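Local coordinates for anastral spindle 2, SAS 4 (Drosophila melanogaster, PDB 4BY2), which probably acts as a tubulin-binding molecular adaptor in centriole assembly, here as the TCP domain of Sas-4 fused to and complexed with a proline-rich motif of Ana2, at residues L132-L135 against Q141-H144; V183-R186 against K190-N193. All coordinates share one frame; numbering follows the deposited sequence.

One building plan, the antiparallel hairpin, takes on different chemistry along an extended run of strands. Both contacts lie in the Sas-4 part of the engineered fusion, in separate hairpins. Contact 1 sits near the middle of the chain and is partly buried; contact 2 is a surface contact toward the C-terminal end of the modelled chain. Their centres are about 24 Å apart and their nearest atoms about 17 Å apart. Each has one hydrogen-bonded and one non-hydrogen-bonded pair. At contact 1 an isoleucine flanks a histidine ring, while a buried carboxylate finds its main partners outside the segments. At contact 2 a lysine and a glutamine bond directly across one face, with aliphatic contacts on the other.

Contact 1: residues L132-L135 against Q141-H144; sequences LEIL and QTEH
Ile134 CG1 and His144 CG both stand beside their own backbone N, opposite the carbonyl carbon (chi1 -66° and -57°), an arrangement in which the two side chains lie side by side and point the same way. The ethyl arm of Ile134 is extended (chi2 174°), which carries it along the imidazole: CG1 of Ile134 lies 3.4 Å from ND1 of His144, and CD1 of Ile134 comes within 3.6 Å of CE1 in that ring. CD1 of Leu132 lies 4.1 Å from CB of His144, near the ring plane at its edge. The other branch of Ile134 serves a second neighbour, its CG2 meeting CG2 of Thr142 at 3.6 Å.

Leu135 and Glu143 occupy the opposite face. Their backbones form a hydrogen-bonded pair, with N of Leu135 to O of Glu143 and N of Glu143 to O of Leu135 both at 2.9 Å. CD1 of Leu135 rests 3.7 Å from OE1 of Glu143. The carboxylate of this buried residue has its main partners outside the segments: a salt bridge from OE1 to Arg145, and a bond from the backbone N of Ser21, in the Ana2 part of the fusion, to OE2; Gln141 NE2, in its own segment, adds a weak bond to OE2. The whole is a beta hairpin of the extended antiparallel meander that forms the TCP domain.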
ATOM      1  N   LEU A 132       3.230  -7.839  -3.316  1.00 52.33           N
ATOM      2  CA  LEU A 132       2.516  -6.581  -3.532  1.00 51.23           C
ATOM      3  C   LEU A 132       2.147  -5.886  -2.219  1.00 54.46           C
ATOM      4  O   LEU A 132       1.631  -6.518  -1.299  1.00 53.70           O
ATOM      5  CB  LEU A 132       1.274  -6.782  -4.434  1.00 50.97           C
ATOM      6  CG  LEU A 132       0.360  -5.558  -4.686  1.00 55.30           C
ATOM      7  CD1 LEU A 132       0.997  -4.546  -5.634  1.00 55.40           C
ATOM      8  CD2 LEU A 132      -0.969  -5.983  -5.229  1.00 57.07           C
ATOM      9  N   GLU A 133       2.433  -4.578  -2.148  1.00 50.90           N
ATOM     10  CA  GLU A 133       2.122  -3.715  -1.014  1.00 50.32           C
ATOM     11  C   GLU A 133       1.255  -2.560  -1.501  1.00 52.24           C
ATOM     12  O   GLU A 133       1.633  -1.850  -2.436  1.00 51.96           O
ATOM     13  CB  GLU A 133       3.400  -3.212  -0.329  1.00 51.84           C
ATOM     14  CG  GLU A 133       3.929  -4.172   0.722  1.00 64.63           C
ATOM     15  CD  GLU A 133       5.402  -4.030   1.058  1.00 92.12           C
ATOM     16  OE1 GLU A 133       5.851  -2.892   1.332  1.00 94.24           O
ATOM     17  OE2 GLU A 133       6.103  -5.068   1.074  1.00 86.96           O
ATOM     18  N   ILE A 134       0.073  -2.407  -0.897  1.00 47.36           N
ATOM     19  CA  ILE A 134      -0.889  -1.370  -1.253  1.00 46.40           C
ATOM     20  C   ILE A 134      -1.103  -0.392  -0.096  1.00 49.48           C
ATOM     21  O   ILE A 134      -1.489  -0.805   0.999  1.00 48.86           O
ATOM     22  CB  ILE A 134      -2.222  -1.980  -1.792  1.00 49.12           C
ATOM     23  CG1 ILE A 134      -1.997  -2.720  -3.128  1.00 49.50           C
ATOM     24  CG2 ILE A 134      -3.320  -0.913  -1.925  1.00 49.44           C
ATOM     25  CD1 ILE A 134      -3.218  -3.482  -3.682  1.00 58.88           C
ATOM     26  N   LEU A 135      -0.866   0.905  -0.360  1.00 45.64           N
ATOM     27  CA  LEU A 135      -1.071   1.999   0.587  1.00 45.32           C
ATOM     28  C   LEU A 135      -2.352   2.746   0.231  1.00 49.92           C
ATOM     29  O   LEU A 135      -2.547   3.075  -0.934  1.00 50.45           O
ATOM     30  CB  LEU A 135       0.116   2.963   0.559  1.00 45.27           C
ATOM     31  CG  LEU A 135       1.275   2.626   1.478  1.00 50.23           C
ATOM     32  CD1 LEU A 135       2.507   3.433   1.105  1.00 50.49           C
ATOM     33  CD2 LEU A 135       0.905   2.871   2.939  1.00 52.82           C
ATOM     34  N   GLN A 141      -5.851   8.430  -2.534  1.00 47.99           N
ATOM     35  CA  GLN A 141      -4.582   8.072  -3.164  1.00 47.46           C
ATOM     36  C   GLN A 141      -4.132   6.668  -2.753  1.00 51.93           C
ATOM     37  O   GLN A 141      -4.025   6.370  -1.563  1.00 51.26           O
ATOM     38  CB  GLN A 141      -3.486   9.120  -2.905  1.00 48.45           C
ATOM     39  CG  GLN A 141      -2.280   8.969  -3.832  1.00 53.81           C
ATOM     40  CD  GLN A 141      -1.197   9.979  -3.568  1.00 65.98           C
ATOM     41  OE1 GLN A 141      -1.407  11.195  -3.640  1.00 60.22           O
ATOM     42  NE2 GLN A 141       0.010   9.494  -3.319  1.00 56.95           N
ATOM     43  N   THR A 142      -3.887   5.811  -3.754  1.00 49.37           N
ATOM     44  CA  THR A 142      -3.477   4.426  -3.563  1.00 49.60           C
ATOM     45  C   THR A 142      -2.115   4.166  -4.222  1.00 53.61           C
ATOM     46  O   THR A 142      -1.931   4.477  -5.395  1.00 53.22           O
ATOM     47  CB  THR A 142      -4.604   3.481  -4.017  1.00 61.19           C
ATOM     48  OG1 THR A 142      -5.826   3.871  -3.381  1.00 61.71           O
ATOM     49  CG2 THR A 142      -4.324   2.033  -3.681  1.00 60.78           C
ATOM     50  N   GLU A 143      -1.162   3.607  -3.458  1.00 50.19           N
ATOM     51  CA  GLU A 143       0.197   3.326  -3.937  1.00 49.86           C
ATOM     52  C   GLU A 143       0.458   1.822  -3.967  1.00 54.62           C
ATOM     53  O   GLU A 143       0.320   1.155  -2.941  1.00 53.57           O
ATOM     54  CB  GLU A 143       1.253   4.055  -3.087  1.00 51.03           C
ATOM     55  CG  GLU A 143       0.908   5.505  -2.772  1.00 60.97           C
ATOM     56  CD  GLU A 143       2.009   6.392  -2.220  1.00 78.32           C
ATOM     57  OE1 GLU A 143       2.971   5.868  -1.612  1.00 73.99           O
ATOM     58  OE2 GLU A 143       1.886   7.628  -2.371  1.00 68.20           O
ATOM     59  N   HIS A 144       0.814   1.290  -5.151  1.00 52.61           N
ATOM     60  CA  HIS A 144       1.070  -0.135  -5.374  1.00 52.95           C
ATOM     61  C   HIS A 144       2.555  -0.373  -5.583  1.00 59.05           C
ATOM     62  O   HIS A 144       3.147   0.233  -6.479  1.00 59.01           O
ATOM     63  CB  HIS A 144       0.279  -0.652  -6.594  1.00 53.44           C
ATOM     64  CG  HIS A 144      -1.200  -0.440  -6.509  1.00 56.69           C
ATOM     65  ND1 HIS A 144      -2.067  -1.498  -6.347  1.00 58.52           N
ATOM     66  CD2 HIS A 144      -1.917   0.706  -6.588  1.00 58.51           C
ATOM     67  CE1 HIS A 144      -3.279  -0.968  -6.319  1.00 57.97           C
ATOM     68  NE2 HIS A 144      -3.238   0.355  -6.463  1.00 58.30           N
TER

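Contact 2: residues V183-R186 against K190-N193; sequences VQLR and KILN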
ATOM      1  N   VAL A 183       4.565   9.230 -21.993  1.00 78.03           N
ATOM      2  CA  VAL A 183       5.781   8.459 -21.733  1.00 78.09           C
ATOM      3  C   VAL A 183       6.988   9.398 -21.732  1.00 83.23           C
ATOM      4  O   VAL A 183       7.380   9.902 -22.784  1.00 82.73           O
ATOM      5  CB  VAL A 183       5.979   7.265 -22.714  1.00 81.83           C
ATOM      6  CG1 VAL A 183       7.157   6.393 -22.292  1.00 81.61           C
ATOM      7  CG2 VAL A 183       4.715   6.423 -22.847  1.00 81.66           C
ATOM      8  N   GLN A 184       7.561   9.636 -20.545  1.00 80.96           N
ATOM      9  CA  GLN A 184       8.757  10.459 -20.369  1.00 81.17           C
ATOM     10  C   GLN A 184       9.959   9.524 -20.499  1.00 86.02           C
ATOM     11  O   GLN A 184       9.930   8.424 -19.951  1.00 85.74           O
ATOM     12  CB  GLN A 184       8.733  11.164 -18.993  1.00 82.48           C
ATOM     13  CG  GLN A 184       9.972  12.003 -18.652  1.00 99.19           C
ATOM     14  CD  GLN A 184      10.132  13.224 -19.525  1.00118.87           C
ATOM     15  OE1 GLN A 184       9.406  14.213 -19.394  1.00114.52           O
ATOM     16  NE2 GLN A 184      11.111  13.190 -20.416  1.00110.80           N
ATOM     17  N   LEU A 185      10.986   9.940 -21.256  1.00 83.09           N
ATOM     18  CA  LEU A 185      12.195   9.146 -21.486  1.00 83.21           C
ATOM     19  C   LEU A 185      13.352   9.681 -20.629  1.00 88.55           C
ATOM     20  O   LEU A 185      13.278  10.811 -20.137  1.00 88.07           O
ATOM     21  CB  LEU A 185      12.579   9.154 -22.991  1.00 83.14           C
ATOM     22  CG  LEU A 185      11.722   8.384 -24.041  1.00 87.68           C
ATOM     23  CD1 LEU A 185      11.678   6.895 -23.794  1.00 89.99           C
ATOM     24  CD2 LEU A 185      10.330   8.959 -24.220  1.00 87.88           C
ATOM     25  N   ARG A 186      14.411   8.865 -20.442  1.00 86.29           N
ATOM     26  CA  ARG A 186      15.599   9.225 -19.658  1.00 86.73           C
ATOM     27  C   ARG A 186      16.393  10.357 -20.329  1.00 91.00           C
ATOM     28  O   ARG A 186      16.817  11.293 -19.645  1.00 90.63           O
ATOM     29  CB  ARG A 186      16.493   7.993 -19.459  1.00 88.37           C
ATOM     30  CG  ARG A 186      17.558   8.138 -18.377  1.00102.69           C
ATOM     31  CD  ARG A 186      18.734   7.235 -18.694  1.00116.80           C
ATOM     32  NE  ARG A 186      19.650   7.070 -17.565  1.00127.94           N
ATOM     33  CZ  ARG A 186      20.477   6.039 -17.418  1.00143.40           C
ATOM     34  NH1 ARG A 186      20.497   5.060 -18.314  1.00130.43           N
ATOM     35  NH2 ARG A 186      21.275   5.968 -16.360  1.00131.32           N
ATOM     36  N   LYS A 190       9.863  12.792 -25.040  1.00 83.19           N
ATOM     37  CA  LYS A 190       8.498  12.499 -24.588  1.00 82.50           C
ATOM     38  C   LYS A 190       7.660  11.872 -25.707  1.00 85.74           C
ATOM     39  O   LYS A 190       7.777  12.276 -26.865  1.00 85.19           O
ATOM     40  CB  LYS A 190       7.793  13.771 -24.070  1.00 84.72           C
ATOM     41  CG  LYS A 190       8.395  14.401 -22.815  1.00 97.33           C
ATOM     42  CD  LYS A 190       7.809  15.789 -22.574  1.00106.88           C
ATOM     43  CE  LYS A 190       8.677  16.654 -21.694  1.00116.78           C
ATOM     44  NZ  LYS A 190       8.251  16.607 -20.271  1.00125.01           N
ATOM     45  N   ILE A 191       6.810  10.888 -25.349  1.00 81.87           N
ATOM     46  CA  ILE A 191       5.891  10.207 -26.268  1.00 81.40           C
ATOM     47  C   ILE A 191       4.478  10.393 -25.712  1.00 85.04           C
ATOM     48  O   ILE A 191       4.150   9.828 -24.670  1.00 84.89           O
ATOM     49  CB  ILE A 191       6.252   8.703 -26.504  1.00 84.38           C
ATOM     50  CG1 ILE A 191       7.739   8.490 -26.936  1.00 84.82           C
ATOM     51  CG2 ILE A 191       5.275   8.025 -27.481  1.00 84.88           C
ATOM     52  CD1 ILE A 191       8.240   9.150 -28.283  1.00 91.95           C
ATOM     53  N   LEU A 192       3.658  11.209 -26.385  1.00 81.38           N
ATOM     54  CA  LEU A 192       2.295  11.488 -25.944  1.00 81.20           C
ATOM     55  C   LEU A 192       1.253  10.797 -26.832  1.00 85.81           C
ATOM     56  O   LEU A 192       1.067  11.177 -27.991  1.00 85.47           O
ATOM     57  CB  LEU A 192       2.064  13.011 -25.847  1.00 81.16           C
ATOM     58  CG  LEU A 192       0.740  13.500 -25.257  1.00 85.82           C
ATOM     59  CD1 LEU A 192       0.706  13.329 -23.750  1.00 85.99           C
ATOM     60  CD2 LEU A 192       0.518  14.959 -25.590  1.00 88.30           C
ATOM     61  N   ASN A 193       0.589   9.768 -26.278  1.00 82.76           N
ATOM     62  CA  ASN A 193      -0.449   8.997 -26.961  1.00 82.68           C
ATOM     63  C   ASN A 193      -1.832   9.529 -26.570  1.00 87.06           C
ATOM     64  O   ASN A 193      -2.355   9.198 -25.504  1.00 86.54           O
ATOM     65  CB  ASN A 193      -0.312   7.496 -26.662  1.00 82.92           C
ATOM     66  CG  ASN A 193       1.001   6.893 -27.102  1.00102.74           C
ATOM     67  OD1 ASN A 193       1.245   6.671 -28.292  1.00 95.61           O
ATOM     68  ND2 ASN A 193       1.866   6.590 -26.144  1.00 94.36           N
TER
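OE1 of Gln184 accepts a hydrogen bond from NZ of Lys190 at 2.8 Å, spanning a non-hydrogen-bonded pair of the hairpin. The ammonium group lies in the carbonyl plane of the amide, with a C=O...N angle of 154°. Two bends make the meeting possible: the Gln184 chain leaves opposite its backbone N and turns at chi2 (67°), while Lys190 stays extended until it folds at its last torsion. The lysine chain crosses the amide at a slant, and CG of Lys190 passes 3.6 Å from OE1 of Gln184. The other end of the amide is held too: NE2 of Gln184 donates to O of Leu185 at 3.2 Å, nearly in the amide plane, and makes a weak bond to Gly188 O in the turn. With an alanine in place of Gln184 the whole amide is gone, and the Lys190 ammonium would probably be left without its cross-strand acceptor and its chain freer to swing.

Across the opposite face the contacts are aliphatic. Val183 and Ile191 form the hydrogen-bonded pair, with N of Val183 to O of Ile191 and N of Ile191 to O of Val183 both at 2.8 Å, and CB of Val183 stands 4.1 Å from CB of Ile191. Leu185 reaches diagonally to the same partner, with its CD2 3.8 Å from CG1 of Ile191. Strands 170-175 and 199-202 flank the hairpin, and from the latter Lys199 donates to OD1 of Asn193. Between these two strands chemistry is thus divided by face: aliphatic contacts on one, and on the other a neutral amide, steadied by the carbonyl of Leu185 and, weakly, by the turn, offers its own carbonyl to a lysine, a polar cross-link that needs no opposite charge.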